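Local atomic coordinates of meta cleavage compound hydrolase (Janthinobacterium, PDB entry 1J1I), a protein that hydrolyses a carbon-carbon bond of the meta-cleavage compound formed during bacterial carbazole degradation, releasing anthranilate. Residues 67-72 with 96-101; 72-77 with 88-93. All coordinates share one frame; numbering follows the deposited sequence.

Contact 1 of 2, residues 67-72 with 96-101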
# COMPACT_ATOMS: atom_id res chain seq x y z
N ARG A 67 -2.26 -19.98 -8.67
CA ARG A 67 -2.93 -20.47 -9.87
C ARG A 67 -3.72 -19.25 -10.32
O ARG A 67 -4.72 -18.88 -9.70
CB ARG A 67 -3.90 -21.62 -9.54
CG ARG A 67 -4.59 -22.19 -10.76
CD ARG A 67 -5.67 -23.20 -10.39
NE ARG A 67 -6.38 -23.67 -11.57
CZ ARG A 67 -7.50 -24.38 -11.54
NH1 ARG A 67 -8.05 -24.71 -10.38
NH2 ARG A 67 -8.07 -24.76 -12.68
N VAL A 68 -3.27 -18.62 -11.40
CA VAL A 68 -3.92 -17.42 -11.91
C VAL A 68 -4.98 -17.72 -12.96
O VAL A 68 -4.72 -18.42 -13.94
CB VAL A 68 -2.88 -16.46 -12.52
CG1 VAL A 68 -3.56 -15.19 -12.99
CG2 VAL A 68 -1.80 -16.14 -11.49
N ILE A 69 -6.17 -17.18 -12.75
CA ILE A 69 -7.31 -17.39 -13.65
C ILE A 69 -7.90 -16.03 -14.04
O ILE A 69 -8.55 -15.37 -13.23
CB ILE A 69 -8.40 -18.24 -12.95
CG1 ILE A 69 -7.83 -19.60 -12.54
CG2 ILE A 69 -9.62 -18.38 -13.85
CD1 ILE A 69 -7.54 -20.57 -13.69
N ALA A 70 -7.65 -15.61 -15.28
CA ALA A 70 -8.16 -14.33 -15.79
C ALA A 70 -9.42 -14.62 -16.59
O ALA A 70 -9.36 -15.16 -17.69
CB ALA A 70 -7.10 -13.66 -16.67
N MET A 71 -10.57 -14.23 -16.03
CA MET A 71 -11.88 -14.48 -16.64
C MET A 71 -12.50 -13.32 -17.40
O MET A 71 -12.51 -12.19 -16.92
CB MET A 71 -12.86 -14.91 -15.54
CG MET A 71 -14.28 -15.23 -16.00
SD MET A 71 -15.52 -15.03 -14.67
CE MET A 71 -16.00 -13.30 -14.93
N ASP A 72 -13.04 -13.60 -18.59
CA ASP A 72 -13.73 -12.57 -19.37
C ASP A 72 -15.15 -12.48 -18.82
O ASP A 72 -15.84 -13.50 -18.70
CB ASP A 72 -13.80 -12.94 -20.85
CG ASP A 72 -12.53 -12.60 -21.60
OD1 ASP A 72 -11.57 -12.09 -20.98
OD2 ASP A 72 -12.50 -12.85 -22.83
N HIS A 96 -20.24 -15.66 -10.07
CA HIS A 96 -20.58 -16.68 -9.08
C HIS A 96 -20.60 -18.06 -9.75
O HIS A 96 -20.01 -19.02 -9.24
CB HIS A 96 -21.95 -16.38 -8.45
CG HIS A 96 -22.60 -17.55 -7.79
ND1 HIS A 96 -23.26 -18.53 -8.50
CD2 HIS A 96 -22.69 -17.91 -6.49
CE1 HIS A 96 -23.74 -19.43 -7.66
NE2 HIS A 96 -23.41 -19.08 -6.43
N ASP A 97 -21.27 -18.15 -10.89
CA ASP A 97 -21.38 -19.40 -11.63
C ASP A 97 -20.02 -19.88 -12.15
O ASP A 97 -19.74 -21.08 -12.13
CB ASP A 97 -22.38 -19.25 -12.79
CG ASP A 97 -23.81 -18.97 -12.31
OD1 ASP A 97 -24.10 -19.15 -11.11
OD2 ASP A 97 -24.66 -18.58 -13.14
N PHE A 98 -19.19 -18.95 -12.60
CA PHE A 98 -17.86 -19.31 -13.10
C PHE A 98 -17.05 -19.93 -11.97
O PHE A 98 -16.43 -20.98 -12.14
CB PHE A 98 -17.13 -18.08 -13.64
CG PHE A 98 -15.71 -18.35 -14.05
CD1 PHE A 98 -14.65 -17.97 -13.23
CD2 PHE A 98 -15.42 -18.98 -15.26
CE1 PHE A 98 -13.32 -18.21 -13.59
CE2 PHE A 98 -14.10 -19.23 -15.64
CZ PHE A 98 -13.04 -18.84 -14.81
N ILE A 99 -17.05 -19.28 -10.81
CA ILE A 99 -16.31 -19.80 -9.67
C ILE A 99 -16.77 -21.22 -9.33
O ILE A 99 -15.95 -22.12 -9.18
CB ILE A 99 -16.49 -18.87 -8.44
CG1 ILE A 99 -15.75 -17.55 -8.70
CG2 ILE A 99 -15.95 -19.54 -7.19
CD1 ILE A 99 -16.01 -16.48 -7.66
N LYS A 100 -18.08 -21.42 -9.24
CA LYS A 100 -18.64 -22.74 -8.94
C LYS A 100 -18.27 -23.77 -10.01
O LYS A 100 -17.94 -24.91 -9.70
CB LYS A 100 -20.16 -22.65 -8.81
CG LYS A 100 -20.65 -21.68 -7.76
CD LYS A 100 -20.17 -22.06 -6.37
CE LYS A 100 -20.80 -23.36 -5.90
NZ LYS A 100 -22.28 -23.27 -5.86
N ALA A 101 -18.35 -23.36 -11.28
CA ALA A 101 -18.05 -24.24 -12.40
C ALA A 101 -16.57 -24.64 -12.46
O ALA A 101 -16.23 -25.69 -12.99
CB ALA A 101 -18.46 -23.58 -13.71

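Contact 2 of 2, residues 72-77 with 88-93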
# COMPACT_ATOMS: atom_id res chain seq x y z
N ASP A 72 -13.04 -13.60 -18.59
CA ASP A 72 -13.73 -12.57 -19.37
C ASP A 72 -15.15 -12.48 -18.82
O ASP A 72 -15.84 -13.50 -18.70
CB ASP A 72 -13.80 -12.94 -20.85
CG ASP A 72 -12.53 -12.60 -21.60
OD1 ASP A 72 -11.57 -12.09 -20.98
OD2 ASP A 72 -12.50 -12.85 -22.83
N MET A 73 -15.59 -11.28 -18.47
CA MET A 73 -16.94 -11.11 -17.95
C MET A 73 -18.00 -11.36 -19.01
O MET A 73 -17.73 -11.33 -20.21
CB MET A 73 -17.14 -9.69 -17.41
CG MET A 73 -16.38 -9.38 -16.12
SD MET A 73 -16.85 -7.76 -15.47
CE MET A 73 -15.87 -6.69 -16.52
N LEU A 74 -19.21 -11.61 -18.54
CA LEU A 74 -20.37 -11.83 -19.39
C LEU A 74 -20.45 -10.69 -20.41
O LEU A 74 -20.45 -9.52 -20.02
CB LEU A 74 -21.63 -11.83 -18.52
CG LEU A 74 -23.01 -11.88 -19.17
CD1 LEU A 74 -23.23 -13.23 -19.84
CD2 LEU A 74 -24.06 -11.64 -18.09
N GLY A 75 -20.51 -11.04 -21.69
CA GLY A 75 -20.61 -10.03 -22.73
C GLY A 75 -19.30 -9.44 -23.23
O GLY A 75 -19.31 -8.64 -24.18
N PHE A 76 -18.18 -9.80 -22.62
CA PHE A 76 -16.88 -9.27 -23.03
C PHE A 76 -15.95 -10.34 -23.59
O PHE A 76 -16.15 -11.54 -23.38
CB PHE A 76 -16.17 -8.59 -21.85
CG PHE A 76 -16.80 -7.30 -21.41
CD1 PHE A 76 -17.98 -7.29 -20.69
CD2 PHE A 76 -16.19 -6.08 -21.71
CE1 PHE A 76 -18.56 -6.09 -20.27
CE2 PHE A 76 -16.76 -4.87 -21.30
CZ PHE A 76 -17.95 -4.88 -20.58
N GLY A 77 -14.91 -9.88 -24.29
CA GLY A 77 -13.91 -10.76 -24.85
C GLY A 77 -14.46 -11.96 -25.61
O GLY A 77 -15.20 -11.80 -26.58
N GLN A 88 -25.87 -5.32 -13.70
CA GLN A 88 -24.75 -5.60 -12.82
C GLN A 88 -25.06 -6.90 -12.08
O GLN A 88 -24.17 -7.70 -11.81
CB GLN A 88 -24.56 -4.45 -11.83
CG GLN A 88 -23.41 -4.64 -10.83
CD GLN A 88 -22.09 -4.98 -11.50
OE1 GLN A 88 -21.85 -4.62 -12.66
NE2 GLN A 88 -21.22 -5.66 -10.77
N ASP A 89 -26.34 -7.11 -11.79
CA ASP A 89 -26.77 -8.32 -11.11
C ASP A 89 -26.39 -9.55 -11.94
O ASP A 89 -25.95 -10.57 -11.39
CB ASP A 89 -28.29 -8.27 -10.92
CG ASP A 89 -28.76 -6.96 -10.31
OD1 ASP A 89 -28.46 -5.88 -10.87
OD2 ASP A 89 -29.44 -7.02 -9.26
N ARG A 90 -26.54 -9.44 -13.25
CA ARG A 90 -26.22 -10.54 -14.16
C ARG A 90 -24.72 -10.84 -14.19
O ARG A 90 -24.32 -12.01 -14.27
CB ARG A 90 -26.74 -10.22 -15.56
CG ARG A 90 -27.07 -11.44 -16.41
CD ARG A 90 -28.00 -12.39 -15.67
NE ARG A 90 -28.53 -13.43 -16.55
CZ ARG A 90 -29.46 -13.21 -17.48
NH1 ARG A 90 -29.97 -12.00 -17.65
NH2 ARG A 90 -29.88 -14.21 -18.24
N ARG A 91 -23.89 -9.81 -14.14
CA ARG A 91 -22.44 -10.02 -14.14
C ARG A 91 -22.01 -10.67 -12.82
O ARG A 91 -21.12 -11.52 -12.80
CB ARG A 91 -21.69 -8.70 -14.33
CG ARG A 91 -21.59 -8.23 -15.78
CD ARG A 91 -20.77 -6.94 -15.89
NE ARG A 91 -21.48 -5.81 -15.30
CZ ARG A 91 -22.43 -5.12 -15.92
NH1 ARG A 91 -22.79 -5.44 -17.15
NH2 ARG A 91 -23.04 -4.12 -15.30
N ILE A 92 -22.64 -10.27 -11.72
CA ILE A 92 -22.32 -10.85 -10.42
C ILE A 92 -22.66 -12.34 -10.43
O ILE A 92 -21.85 -13.17 -10.02
CB ILE A 92 -23.10 -10.14 -9.29
CG1 ILE A 92 -22.58 -8.71 -9.13
CG2 ILE A 92 -22.95 -10.93 -7.98
CD1 ILE A 92 -23.40 -7.85 -8.18
N ARG A 93 -23.86 -12.66 -10.91
CA ARG A 93 -24.30 -14.05 -10.97
C ARG A 93 -23.35 -14.85 -11.85
O ARG A 93 -23.01 -15.99 -11.53
CB ARG A 93 -25.71 -14.15 -11.55
CG ARG A 93 -26.25 -15.58 -11.59
CD ARG A 93 -27.42 -15.70 -12.57
NE ARG A 93 -28.47 -14.73 -12.29
CZ ARG A 93 -29.53 -14.54 -13.07
NH1 ARG A 93 -30.44 -13.63 -12.74
NH2 ARG A 93 -29.69 -15.26 -14.17
O HOH W 1 -21.74 -7.07 -19.32

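Contact 1 of 2, residues 67-72 with 96-101
F98 reaches from helix 88-101 to M71 and I69 of strand 67-71, an example of how one aromatic ring helps to seat a helix on the central sheet of an alpha/beta hydrolase fold. The aromatic contacts are made by M71, whose CG sits almost exactly on the ring normal of F98, 3.7 Å from the centroid, in a CH-pi contact. Its sulfur adds a Met-aromatic contact over the same face: SD is displaced toward the root of the ring and comes within 3.4 Å of F98 CG. CB of M71 points toward the helix, and with CG anti to the backbone N (chi1 -179°) the chain runs on over the ring, passing F98 in the opposite direction. The apolar contact belongs to I69, two residues earlier on the same side of the strand, whose methyl comes to the ring edge near its plane and not over a face. No hydrogen bond crosses between the segments, so dispersion and shape hold this buried junction together. Strands 26-33 and 17-23 enclose F98 further, Y30 meeting it edge-to-face and V21 and A23 touching its side chain. At the far end of the ring, I69 CG2 lies 3.6 Å from F98 CZ.

Contact 2 of 2, residues 72-77 with 88-93
L74 and R90 cross at an angle, the leucine methyl CD2 resting 3.5 Å from CG of the arginine, so that an apolar side chain meets the aliphatic root of a charged one. R90 is bent at chi2 (52°), and beyond the bend its CD lies over the centre of the R93 guanidinium. M73 and R91 also cross obliquely, but more loosely, with M73 SD 4.0 Å from R91 CD; the side chain of M73 is also about 7 Å from that of the active-site S114. Beyond the R91 CD methylene the guanidinium of R91 is held in its own plane from two directions. NE and NH2 approach Q88 OE1 side-on, each at 2.9 Å from that oxygen; NE stands above the plane of the amide, while NH2 is tilted less from it. NH1 gives its hydrogen to a water 2.9 Å away, and this water donates in turn to L74 O, the polar link between residues 72-77 and 88-93, which share no direct hydrogen bond. A leucine in place of R91 would probably leave Q88 OE1 and the bridging water without their arginine partner and break the water-mediated link to L74. The loop is itself shaped by a type II beta turn from M73 to F76, with G75 taking the positive phi (86°) usual at the third position of such a turn. Following strand 67-71, the turn packs beside helix 88-101, and both meet helix 114-126 at M115, which touches M73, F76 and R91; T201 of helix 192-208 adjoins R91.

How the contacts relate
The two contacts illustrate how a strand-loop-helix unit can be closed at both ends. Strand 67-71 leads at D72, the residue they share, into the loop of contact 2, and the chain then returns as helix 88-101, whose first turns serve contact 2 and whose last turns serve contact 1. Along the sequence contact 2 therefore falls within the span bracketed by contact 1. Their centres lie 11 Å apart, and no further touch joins them. Contact 1 fixes the C-terminal part of the helix to the eight-stranded sheet; contact 2 ties its N-terminal part to the loop that carries M73 toward the active-site S114.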